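PDB 2GVH: AGR_L_2016p from Agrobacterium tumefaciens, which probably hydrolyses the thioester bond of acyl-CoA molecules, as an acyl-CoA thioesterase built from two hotdog-type domains. Local coordinates for residues V112-I116 and I117-Q121; N41-G44 and T45-G49. All coordinates share one frame; numbering follows the deposited sequence.

Contact 1 of 2, residues V112-I116 and I117-Q121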
loop_
_atom_site.group_PDB
_atom_site.type_symbol
_atom_site.label_atom_id
_atom_site.label_comp_id
_atom_site.label_asym_id
_atom_site.label_seq_id
_atom_site.Cartn_x
_atom_site.Cartn_y
_atom_site.Cartn_z
ATOM N N VAL B 112 2.153 18.555 -12.932
ATOM C CA VAL B 112 3.367 18.856 -13.626
ATOM C C VAL B 112 4.509 17.887 -13.293
ATOM O O VAL B 112 4.885 17.702 -12.154
ATOM C CB VAL B 112 3.813 20.266 -13.305
ATOM C CG1 VAL B 112 5.169 20.520 -13.951
ATOM C CG2 VAL B 112 2.745 21.285 -13.783
ATOM N N ALA B 113 5.086 17.294 -14.309
ATOM C CA ALA B 113 6.186 16.403 -14.088
ATOM C C ALA B 113 7.456 17.084 -14.531
ATOM O O ALA B 113 7.510 17.617 -15.636
ATOM C CB ALA B 113 5.962 15.120 -14.862
ATOM N N GLU B 114 8.473 17.080 -13.672
ATOM C CA GLU B 114 9.789 17.611 -14.014
ATOM C C GLU B 114 10.827 16.510 -13.885
ATOM O O GLU B 114 10.798 15.790 -12.897
ATOM C CB GLU B 114 10.135 18.762 -13.082
ATOM C CG GLU B 114 9.433 20.040 -13.426
ATOM C CD GLU B 114 9.664 21.169 -12.423
ATOM O OE1 GLU B 114 10.766 21.263 -11.819
ATOM O OE2 GLU B 114 8.723 21.982 -12.250
ATOM N N THR B 115 11.747 16.371 -14.845
ATOM C CA THR B 115 12.760 15.336 -14.733
ATOM C C THR B 115 13.532 15.562 -13.454
ATOM O O THR B 115 13.719 16.702 -13.034
ATOM C CB THR B 115 13.789 15.295 -15.895
ATOM O OG1 THR B 115 14.380 16.576 -16.065
ATOM C CG2 THR B 115 13.167 14.861 -17.171
ATOM N N ILE B 116 13.975 14.470 -12.844
ATOM C CA ILE B 116 14.817 14.532 -11.680
ATOM C C ILE B 116 16.158 15.063 -12.128
ATOM O O ILE B 116 16.701 15.954 -11.492
ATOM C CB ILE B 116 14.963 13.138 -11.013
ATOM C CG1 ILE B 116 13.631 12.716 -10.409
ATOM C CG2 ILE B 116 16.063 13.149 -9.959
ATOM C CD1 ILE B 116 13.528 11.289 -10.096
ATOM N N ILE B 117 16.691 14.492 -13.221
ATOM C CA ILE B 117 17.944 14.947 -13.795
ATOM C C ILE B 117 17.620 16.043 -14.796
ATOM O O ILE B 117 16.980 15.780 -15.810
ATOM C CB ILE B 117 18.746 13.797 -14.499
ATOM C CG1 ILE B 117 19.090 12.679 -13.517
ATOM C CG2 ILE B 117 20.022 14.350 -15.139
ATOM C CD1 ILE B 117 19.180 11.338 -14.180
ATOM N N GLY B 118 18.046 17.272 -14.507
ATOM C CA GLY B 118 17.829 18.395 -15.405
ATOM C C GLY B 118 16.642 19.300 -15.107
ATOM O O GLY B 118 16.627 20.445 -15.532
ATOM N N ARG B 119 15.627 18.800 -14.397
ATOM C CA ARG B 119 14.417 19.629 -14.076
ATOM C C ARG B 119 13.700 20.198 -15.316
ATOM O O ARG B 119 13.366 21.390 -15.390
ATOM C CB ARG B 119 14.760 20.770 -13.096
ATOM C CG ARG B 119 14.032 20.707 -11.790
ATOM C CD ARG B 119 14.105 22.049 -11.044
ATOM N NE ARG B 119 12.789 22.433 -10.543
ATOM C CZ ARG B 119 12.574 23.356 -9.615
ATOM N NH1 ARG B 119 13.599 24.025 -9.071
ATOM N NH2 ARG B 119 11.320 23.620 -9.233
ATOM N N GLN B 120 13.473 19.350 -16.307
ATOM C CA GLN B 120 12.768 19.781 -17.494
ATOM C C GLN B 120 11.314 19.409 -17.329
ATOM O O GLN B 120 11.000 18.271 -16.945
ATOM C CB GLN B 120 13.296 19.071 -18.715
ATOM C CG GLN B 120 14.809 18.991 -18.822
ATOM C CD GLN B 120 15.222 17.930 -19.824
ATOM O OE1 GLN B 120 14.443 17.013 -20.110
ATOM N NE2 GLN B 120 16.450 18.008 -20.316
ATOM N N GLN B 121 10.417 20.345 -17.630
ATOM C CA GLN B 121 9.005 20.060 -17.544
ATOM C C GLN B 121 8.560 19.181 -18.718
ATOM O O GLN B 121 8.708 19.562 -19.875
ATOM C CB GLN B 121 8.199 21.321 -17.548
ATOM C CG GLN B 121 8.785 22.483 -16.826
ATOM C CD GLN B 121 7.900 23.683 -17.068
ATOM O OE1 GLN B 121 8.079 24.420 -18.054
ATOM N NE2 GLN B 121 6.876 23.839 -16.227
#

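Contact 2 of 2, residues N41-G44 and T45-G49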
loop_
_atom_site.group_PDB
_atom_site.type_symbol
_atom_site.label_atom_id
_atom_site.label_comp_id
_atom_site.label_asym_id
_atom_site.label_seq_id
_atom_site.Cartn_x
_atom_site.Cartn_y
_atom_site.Cartn_z
ATOM N N ASN B 41 6.601 0.320 -13.223
ATOM C CA ASN B 41 5.272 0.122 -12.617
ATOM C C ASN B 41 4.649 1.440 -12.143
ATOM O O ASN B 41 3.507 1.775 -12.494
ATOM C CB ASN B 41 5.349 -0.888 -11.452
ATOM C CG ASN B 41 3.982 -1.171 -10.827
ATOM O OD1 ASN B 41 3.003 -1.441 -11.538
ATOM N ND2 ASN B 41 3.913 -1.104 -9.493
ATOM N N HIS B 42 5.414 2.187 -11.357
ATOM C CA HIS B 42 4.979 3.498 -10.928
ATOM C C HIS B 42 4.777 4.441 -12.131
ATOM O O HIS B 42 3.765 5.169 -12.237
ATOM C CB HIS B 42 5.963 4.079 -9.913
ATOM C CG HIS B 42 5.376 5.156 -9.060
ATOM N ND1 HIS B 42 6.151 6.081 -8.397
ATOM C CD2 HIS B 42 4.089 5.462 -8.769
ATOM C CE1 HIS B 42 5.367 6.905 -7.722
ATOM N NE2 HIS B 42 4.112 6.550 -7.928
ATOM N N HIS B 43 5.730 4.405 -13.055
ATOM C CA HIS B 43 5.627 5.229 -14.246
ATOM C C HIS B 43 4.305 4.927 -14.940
ATOM O O HIS B 43 3.491 5.825 -15.153
ATOM C CB HIS B 43 6.811 4.977 -15.185
ATOM C CG HIS B 43 6.955 6.017 -16.253
ATOM N ND1 HIS B 43 6.173 6.030 -17.391
ATOM C CD2 HIS B 43 7.782 7.083 -16.354
ATOM C CE1 HIS B 43 6.514 7.054 -18.149
ATOM N NE2 HIS B 43 7.488 7.709 -17.541
ATOM N N GLY B 44 4.095 3.643 -15.221
ATOM C CA GLY B 44 2.943 3.167 -15.982
ATOM C C GLY B 44 1.602 3.412 -15.317
ATOM O O GLY B 44 0.578 3.449 -15.994
ATOM N N THR B 45 1.609 3.562 -13.990
ATOM C CA THR B 45 0.386 3.797 -13.239
ATOM C C THR B 45 0.179 5.265 -12.948
ATOM O O THR B 45 -0.949 5.751 -12.974
ATOM C CB THR B 45 0.350 3.032 -11.896
ATOM O OG1 THR B 45 1.536 3.313 -11.135
ATOM C CG2 THR B 45 0.193 1.542 -12.129
ATOM N N LEU B 46 1.269 5.964 -12.667
ATOM C CA LEU B 46 1.186 7.381 -12.368
ATOM C C LEU B 46 0.871 8.204 -13.613
ATOM O O LEU B 46 0.084 9.133 -13.552
ATOM C CB LEU B 46 2.467 7.863 -11.709
ATOM C CG LEU B 46 2.289 9.235 -11.081
ATOM C CD1 LEU B 46 2.728 9.228 -9.659
ATOM C CD2 LEU B 46 3.076 10.221 -11.880
ATOM N N PHE B 47 1.489 7.881 -14.740
ATOM C CA PHE B 47 1.071 8.481 -15.997
ATOM C C PHE B 47 0.016 7.547 -16.555
ATOM O O PHE B 47 0.215 6.804 -17.537
ATOM C CB PHE B 47 2.266 8.660 -16.912
ATOM C CG PHE B 47 3.329 9.538 -16.332
ATOM C CD1 PHE B 47 3.141 10.904 -16.253
ATOM C CD2 PHE B 47 4.525 8.991 -15.861
ATOM C CE1 PHE B 47 4.108 11.720 -15.720
ATOM C CE2 PHE B 47 5.513 9.798 -15.342
ATOM C CZ PHE B 47 5.295 11.175 -15.265
ATOM N N GLY B 48 -1.115 7.571 -15.866
ATOM C CA GLY B 48 -2.161 6.560 -15.988
ATOM C C GLY B 48 -3.106 6.856 -14.849
ATOM O O GLY B 48 -3.204 8.019 -14.382
ATOM N N GLY B 49 -3.767 5.805 -14.378
ATOM C CA GLY B 49 -4.885 5.933 -13.446
ATOM C C GLY B 49 -4.491 6.512 -12.103
ATOM O O GLY B 49 -5.239 7.295 -11.507
#

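Contact 1 of 2, residues V112-I116 and I117-Q121
Thr115 and Glu114, at the end of strand 104-115, meet Arg119 and Gln120 across the tight connection of a beta hairpin, whose other arm is strand 121-133 in the antiparallel sheet of the first hotdog domain. Threonine suits the turn because its hydroxyl can serve two backbone groups at once. Held between the backbone N and the carbonyl carbon (chi1 54°), Thr115 OG1 reaches into the loop. It donates to Ile117 O at 2.7 Å, approaching from above the carbonyl plane, and accepts a nearly straight hydrogen bond from Gln120 N at 2.9 Å. Two peptide groups of the loop are thus tied to one side chain, while Thr115 N hydrogen-bonds to Gln120 O at 2.9 Å and Arg119 N makes a weak hydrogen bond to Thr115 O. Gly118 has a positive phi (98°), a conformation that glycine adopts easily. Farther along, Glu114 and Gln121 form a non-hydrogen-bonded antiparallel pair with their side chains on the same face, CG to CG 4.2 Å. Here the two arms are also linked by CA-H...O contacts, one from Glu114 CA to Gln120 O and one from Gln121 CA to Ala113 O. The extended glutamate carries its carboxylate to the arginine chain, which bends at chi3. The carboxylate lies at the edge of the guanidinium group, the two planes nearly coplanar (26° apart), and the resulting salt bridge has a nearly straight hydrogen bond from Arg119 NE to Glu114 OE1, 2.7 Å away in the guanidinium plane.

Contact 2 of 2, residues N41-G44 and T45-G49
Leu46 N and Phe47 N form hydrogen bonds to His42 O and His43 O, at 2.7 and 2.9 Å respectively. Around Thr45 the backbone bonding is looser: its N makes only weak hydrogen bonds to Asn41 O and His42 O. Thr45 OG1 turns back over the preceding turn and lies 2.8 Å from Asn41 O and 3.1 Å from His42 O; its single proton could go to either, and a threonine inside a helix commonly uses its hydroxyl in this way. These bonds build helix 40-46, a short helix ahead of the long helix 49-67 of the hotdog fold. The chain leaves helical geometry at Phe47, the centre of an inverse gamma turn, and Gly48 takes the N-cap position of the next helix. Gly48, at phi 170° and psi -151°, has an extended backbone that glycine accommodates readily. On the flank of the short helix, His43 CG lies anti to the backbone N (chi1 -166°), which swings the imidazole along the helix to Phe47. The two rings form an edge-to-face pair with centroids 4.7 Å apart; Phe47 CD2 sits over the centre of the imidazole face. A weak hydrogen bond from His43 NE2 to Ala85 O helps fix the ring's rotation. The other imidazole packs against leucine, with His42 NE2 3.5 Å from Leu46 CD1, and the same nitrogen makes a weak hydrogen bond to Asp33. Thr45 also packs on Phe36 of a second subunit.

Both contacts belong to the first hotdog domain, with their centres about 16 Å apart, and the helical turn of contact 2 precedes the hairpin of contact 1 in the chain. They meet where Phe47 CE1 packs 4.0 Å from Ala113 CB, so the residue just after the short helix rests on the strand that leads into the hairpin; Met111 of the same strand also touches Phe47 and Leu46. Their outward neighbours differ. Contact 1 reaches helix 179-198 of the second domain through Ile116 and Arg119, whereas Asn41, His42 and Thr45 of contact 2 pack on neighbouring subunits. The bound sodium ion is remote, about 13 Å from the Asn41 side chain.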